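Ketosynthase (Streptomyces sp. MSC090213JE08, PDB 6KXD) probably catalyses the decarboxylative condensation of an acyl chain carried on acyl carrier protein with malonyl-ACP, as the ketosynthase of the ishigamide ketosynthase/chain length factor. Local coordinates at residues A[225-230]-A[304-309]; A[331-336]-A[358-363]. One frame throughout, in Å; residues are numbered along the deposited sequence.

Contact 1 of 2, residues A[225-230]-A[304-309]; sequences DRQGIL and GTKAND
This is a polar loop-to-helix contact: Arg226, in the loop between helix 202-210 and strand 234-242, reaches across the first turn of helix 306-320 and binds the carbonyls of Thr305 and Lys306. Extended from CG to NE, the arginine meets both at the edge of its guanidinium. Arg226 NH2 donates to a lone pair of Lys306 O in the carbonyl plane (2.8 Å, N-H...O 164°), whereas Arg226 NE approaches Thr305 O from above the carbonyl plane (2.9 Å). Asp309 slides past with CB over one guanidinium face; its OD2 lies 3.6 Å from Arg226 NE, a salt bridge of charge alone, with no N-H aimed at it. Arg226 NH1 turns instead to Asp223 O and Asp368. Lys306, bent at chi2 (-86°) and again at chi4, folds back, and its NZ donates to Arg226 O at 2.8 Å. Three N-H groups hold the carboxylate of Asp309: Gly304 N on the syn side of OD1, Asn308 ND2 on its anti lone pair, and Phe222 N on OD2. Thr305 is the N-cap, its OG1 accepting from Asn308 N, and this N-capped helix start carries the end of the HGTGT signature of ketosynthases.

Contact 2 of 2, residues A[331-336]-A[358-363]; sequences KSMLGH and IPPTIN
Ser332 and Met333, on the short helix 331-334, pack against the loop that follows strand 357-358, and Ile362 meets both. Ser332 points toward the loop, while Met333 brings CG and CE to it. A single hydrogen bond crosses the contact: Ile362 N donates to Ser332 OG at 3.0 Å, nearly straight (N-H...O 168°). With OG set between the backbone N and carbonyl carbon of Ser332 (chi1 63°), the hydroxyl meets Ile362 N; the same OG bonds to Ala329 O, just before the helix. Gripped by these two backbone groups, the buried hydroxyl ties the start of the helix to the loop.

Apolar packing surrounds this bond. The side chains of Met333 and Ile362 cross at about a right angle, Met333 CG resting 3.7 Å from Ile362 CD1. A bend at the thioether (chi3 -81°) brings Met333 CE to 3.9 Å from Pro360 CD and 4.1 Å from Pro359 CB.

Two van der Waals contacts involve backbone oxygens: Met333 CE comes within 3.2 Å of Pro360 O, and Ile362 CD1 lies 3.6 Å from Ser332 O. An alanine in place of Ile362 would probably leave Met333 CG without its packing partner and open a gap beside Ser332 O.

Further bonds hold the loop: Thr361 OG1 pairs with Val375 O and Ala329 N, and Asn363 ND2 with Val219 O.

Gly335, with positive phi, is the first residue to leave the helix and leads into His336, which touches Cys170; Lys331 NZ bonds to His301 O. Residues 331-336 form the KSxxGH-type signature of ketosynthases, consistent with the Cys-His-His active site of the thiolase-like fold.

In the fold
Contact 1 precedes contact 2 along the chain without overlap, and their centres lie about 12 Å apart on the same side of the chain's centre. They meet directly: Leu230 O and His336 N, 2.7 Å apart, probably form a hydrogen bond, and Ile229 CD1 packs on His336 CB at 3.9 Å. Strand 326-328, parallel to strand 297-299 in the main mixed sheet, comes between helix 306-320 and helix 331-334 in sequence. Contact 1 brings a loop of the N-terminal ketosynthase region to a C-terminal helix, whereas contact 2 stays within the C-terminal region. His336 lies in contact 2 and His301 just before 304-309, consistent with the two active-site histidines of ketosynthases.

Contact 1 of 2, residues A[225-230]-A[304-309]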
loop_
_atom_site.group_PDB
_atom_site.type_symbol
_atom_site.label_atom_id
_atom_site.label_comp_id
_atom_site.label_asym_id
_atom_site.label_seq_id
_atom_site.Cartn_x
_atom_site.Cartn_y
_atom_site.Cartn_z
ATOM N N ASP A 225 -28.153 15.397 -9.936
ATOM C CA ASP A 225 -27.470 15.694 -11.222
ATOM C C ASP A 225 -25.949 15.774 -11.032
ATOM O O ASP A 225 -25.266 16.353 -11.877
ATOM C CB ASP A 225 -28.013 16.960 -11.899
ATOM C CG ASP A 225 -29.532 17.026 -11.860
ATOM O OD1 ASP A 225 -30.176 16.215 -12.573
ATOM O OD2 ASP A 225 -30.060 17.847 -11.072
ATOM N N ARG A 226 -25.431 15.071 -10.017
ATOM C CA ARG A 226 -23.965 14.891 -9.841
ATOM C C ARG A 226 -23.366 14.388 -11.161
ATOM O O ARG A 226 -23.995 13.637 -11.930
ATOM C CB ARG A 226 -23.712 13.955 -8.653
ATOM C CG ARG A 226 -24.113 12.509 -8.902
ATOM C CD ARG A 226 -23.956 11.644 -7.674
ATOM N NE ARG A 226 -24.402 10.291 -7.947
ATOM C CZ ARG A 226 -25.652 9.846 -7.808
ATOM N NH1 ARG A 226 -26.659 10.675 -7.598
ATOM N NH2 ARG A 226 -25.892 8.556 -7.880
ATOM N N GLN A 227 -22.175 14.894 -11.487
ATOM C CA GLN A 227 -21.521 14.696 -12.761
ATOM C C GLN A 227 -20.073 14.227 -12.561
ATOM O O GLN A 227 -19.334 14.134 -13.522
ATOM C CB GLN A 227 -21.559 16.013 -13.545
ATOM C CG GLN A 227 -22.942 16.384 -14.064
ATOM C CD GLN A 227 -23.575 15.224 -14.786
ATOM O OE1 GLN A 227 -24.688 14.802 -14.475
ATOM N NE2 GLN A 227 -22.846 14.671 -15.739
ATOM N N GLY A 228 -19.687 14.001 -11.307
ATOM C CA GLY A 228 -18.441 13.370 -11.014
ATOM C C GLY A 228 -17.600 14.166 -10.046
ATOM O O GLY A 228 -18.079 14.914 -9.222
ATOM N N ILE A 229 -16.302 13.883 -10.123
ATOM C CA ILE A 229 -15.354 14.258 -9.125
ATOM C C ILE A 229 -14.524 15.433 -9.641
ATOM O O ILE A 229 -14.468 15.709 -10.831
ATOM C CB ILE A 229 -14.425 13.072 -8.791
ATOM C CG1 ILE A 229 -13.396 12.807 -9.891
ATOM C CG2 ILE A 229 -15.216 11.810 -8.459
ATOM C CD1 ILE A 229 -12.141 12.069 -9.384
ATOM N N LEU A 230 -13.749 16.001 -8.715
ATOM C CA LEU A 230 -12.561 16.736 -9.072
ATOM C C LEU A 230 -11.387 16.004 -8.419
ATOM O O LEU A 230 -11.552 15.547 -7.319
ATOM C CB LEU A 230 -12.638 18.156 -8.510
ATOM C CG LEU A 230 -13.644 19.098 -9.170
ATOM C CD1 LEU A 230 -13.772 20.374 -8.345
ATOM C CD2 LEU A 230 -13.242 19.407 -10.606
ATOM N N GLY A 304 -19.142 11.502 -5.677
ATOM C CA GLY A 304 -19.940 12.363 -6.557
ATOM C C GLY A 304 -20.176 11.787 -7.933
ATOM O O GLY A 304 -20.750 12.460 -8.784
ATOM N N THR A 305 -19.746 10.535 -8.174
ATOM C CA THR A 305 -20.023 9.867 -9.438
ATOM C C THR A 305 -21.419 9.250 -9.329
ATOM O O THR A 305 -21.863 8.977 -8.208
ATOM C CB THR A 305 -18.984 8.797 -9.791
ATOM O OG1 THR A 305 -19.106 7.753 -8.832
ATOM C CG2 THR A 305 -17.568 9.326 -9.801
ATOM N N LYS A 306 -22.048 9.002 -10.482
ATOM C CA LYS A 306 -23.337 8.286 -10.576
ATOM C C LYS A 306 -23.252 6.976 -9.786
ATOM O O LYS A 306 -23.965 6.811 -8.785
ATOM C CB LYS A 306 -23.712 8.035 -12.041
ATOM C CG LYS A 306 -24.014 9.277 -12.872
ATOM C CD LYS A 306 -25.462 9.761 -12.772
ATOM C CE LYS A 306 -25.674 11.128 -13.395
ATOM N NZ LYS A 306 -26.317 12.074 -12.445
ATOM N N ALA A 307 -22.368 6.060 -10.223
ATOM C CA ALA A 307 -22.280 4.703 -9.659
ATOM C C ALA A 307 -21.994 4.756 -8.157
ATOM O O ALA A 307 -22.713 4.112 -7.370
ATOM C CB ALA A 307 -21.240 3.880 -10.394
ATOM N N ASN A 308 -20.980 5.532 -7.734
ATOM C CA ASN A 308 -20.506 5.370 -6.399
ATOM C C ASN A 308 -21.634 5.683 -5.428
ATOM O O ASN A 308 -21.867 4.936 -4.498
ATOM C CB ASN A 308 -19.329 6.253 -5.968
ATOM C CG ASN A 308 -19.074 6.097 -4.481
ATOM O OD1 ASN A 308 -18.589 5.047 -4.049
ATOM N ND2 ASN A 308 -19.474 7.073 -3.670
ATOM N N ASP A 309 -22.292 6.832 -5.640
ATOM C CA ASP A 309 -23.120 7.405 -4.619
ATOM C C ASP A 309 -24.367 6.514 -4.484
ATOM O O ASP A 309 -24.794 6.231 -3.384
ATOM C CB ASP A 309 -23.344 8.904 -4.897
ATOM C CG ASP A 309 -22.088 9.779 -4.853
ATOM O OD1 ASP A 309 -21.019 9.305 -4.423
ATOM O OD2 ASP A 309 -22.182 10.944 -5.236
#

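Contact 2 of 2, residues A[331-336]-A[358-363]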
loop_
_atom_site.group_PDB
_atom_site.type_symbol
_atom_site.label_atom_id
_atom_site.label_comp_id
_atom_site.label_asym_id
_atom_site.label_seq_id
_atom_site.Cartn_x
_atom_site.Cartn_y
_atom_site.Cartn_z
ATOM N N LYS A 331 -15.585 14.913 0.312
ATOM C CA LYS A 331 -15.038 15.149 -1.005
ATOM C C LYS A 331 -15.817 16.246 -1.752
ATOM O O LYS A 331 -15.354 16.743 -2.775
ATOM C CB LYS A 331 -15.061 13.871 -1.851
ATOM C CG LYS A 331 -14.127 12.767 -1.354
ATOM C CD LYS A 331 -14.131 11.562 -2.244
ATOM C CE LYS A 331 -13.190 10.481 -1.752
ATOM N NZ LYS A 331 -13.651 9.937 -0.462
ATOM N N SER A 332 -16.999 16.588 -1.247
ATOM C CA SER A 332 -17.717 17.712 -1.823
ATOM C C SER A 332 -16.822 18.948 -1.685
ATOM O O SER A 332 -16.716 19.699 -2.628
ATOM C CB SER A 332 -19.050 17.903 -1.191
ATOM O OG SER A 332 -18.928 18.222 0.180
ATOM N N MET A 333 -16.101 19.038 -0.548
ATOM C CA MET A 333 -15.198 20.135 -0.282
ATOM C C MET A 333 -13.787 19.841 -0.813
ATOM O O MET A 333 -13.211 20.643 -1.524
ATOM C CB MET A 333 -15.125 20.414 1.214
ATOM C CG MET A 333 -16.406 20.944 1.797
ATOM S SD MET A 333 -16.380 20.958 3.608
ATOM C CE MET A 333 -16.775 19.242 3.968
ATOM N N LEU A 334 -13.202 18.688 -0.440
ATOM C CA LEU A 334 -11.788 18.381 -0.804
ATOM C C LEU A 334 -11.613 18.012 -2.263
ATOM O O LEU A 334 -10.514 18.004 -2.758
ATOM C CB LEU A 334 -11.324 17.230 0.076
ATOM C CG LEU A 334 -11.244 17.589 1.545
ATOM C CD1 LEU A 334 -10.745 16.419 2.367
ATOM C CD2 LEU A 334 -10.336 18.788 1.739
ATOM N N GLY A 335 -12.699 17.639 -2.943
ATOM C CA GLY A 335 -12.529 16.888 -4.131
ATOM C C GLY A 335 -12.001 15.509 -3.739
ATOM O O GLY A 335 -12.004 15.137 -2.551
ATOM N N HIS A 336 -11.555 14.759 -4.725
ATOM C CA HIS A 336 -11.117 13.402 -4.458
ATOM C C HIS A 336 -9.598 13.426 -4.308
ATOM O O HIS A 336 -8.898 13.452 -5.328
ATOM C CB HIS A 336 -11.583 12.469 -5.573
ATOM C CG HIS A 336 -11.362 11.033 -5.240
ATOM N ND1 HIS A 336 -10.526 10.641 -4.196
ATOM C CD2 HIS A 336 -11.861 9.906 -5.782
ATOM C CE1 HIS A 336 -10.510 9.317 -4.128
ATOM N NE2 HIS A 336 -11.318 8.840 -5.100
ATOM N N ILE A 358 -20.871 18.228 12.355
ATOM C CA ILE A 358 -20.954 17.344 11.238
ATOM C C ILE A 358 -20.701 18.192 10.006
ATOM O O ILE A 358 -21.449 19.137 9.725
ATOM C CB ILE A 358 -22.306 16.617 11.155
ATOM C CG1 ILE A 358 -22.617 15.808 12.408
ATOM C CG2 ILE A 358 -22.337 15.737 9.910
ATOM C CD1 ILE A 358 -23.996 15.205 12.368
ATOM N N PRO A 359 -19.615 17.906 9.252
ATOM C CA PRO A 359 -19.237 18.733 8.126
ATOM C C PRO A 359 -20.248 18.479 7.026
ATOM O O PRO A 359 -20.845 17.397 6.983
ATOM C CB PRO A 359 -17.840 18.237 7.749
ATOM C CG PRO A 359 -17.843 16.792 8.183
ATOM C CD PRO A 359 -18.695 16.773 9.435
ATOM N N PRO A 360 -20.442 19.460 6.120
ATOM C CA PRO A 360 -21.496 19.376 5.112
ATOM C C PRO A 360 -21.108 18.655 3.824
ATOM O O PRO A 360 -19.925 18.647 3.438
ATOM C CB PRO A 360 -21.756 20.839 4.722
ATOM C CG PRO A 360 -20.423 21.522 4.970
ATOM C CD PRO A 360 -19.715 20.737 6.062
ATOM N N THR A 361 -22.139 18.133 3.149
ATOM C CA THR A 361 -22.078 17.839 1.740
ATOM C C THR A 361 -22.493 19.106 0.983
ATOM O O THR A 361 -23.692 19.445 0.948
ATOM C CB THR A 361 -22.981 16.655 1.375
ATOM O OG1 THR A 361 -22.789 15.623 2.338
ATOM C CG2 THR A 361 -22.742 16.173 -0.038
ATOM N N ILE A 362 -21.513 19.789 0.384
ATOM C CA ILE A 362 -21.702 21.079 -0.252
ATOM C C ILE A 362 -22.056 20.860 -1.728
ATOM O O ILE A 362 -22.147 19.734 -2.184
ATOM C CB ILE A 362 -20.457 21.970 -0.052
ATOM C CG1 ILE A 362 -19.277 21.580 -0.957
ATOM C CG2 ILE A 362 -20.084 21.984 1.411
ATOM C CD1 ILE A 362 -18.150 22.620 -1.022
ATOM N N ASN A 363 -22.314 21.963 -2.438
ATOM C CA ASN A 363 -22.794 21.971 -3.812
ATOM C C ASN A 363 -24.061 21.101 -3.945
ATOM O O ASN A 363 -24.317 20.528 -5.008
ATOM C CB ASN A 363 -21.703 21.528 -4.795
ATOM C CG ASN A 363 -20.362 22.191 -4.556
ATOM O OD1 ASN A 363 -20.312 23.382 -4.280
ATOM N ND2 ASN A 363 -19.276 21.433 -4.645
#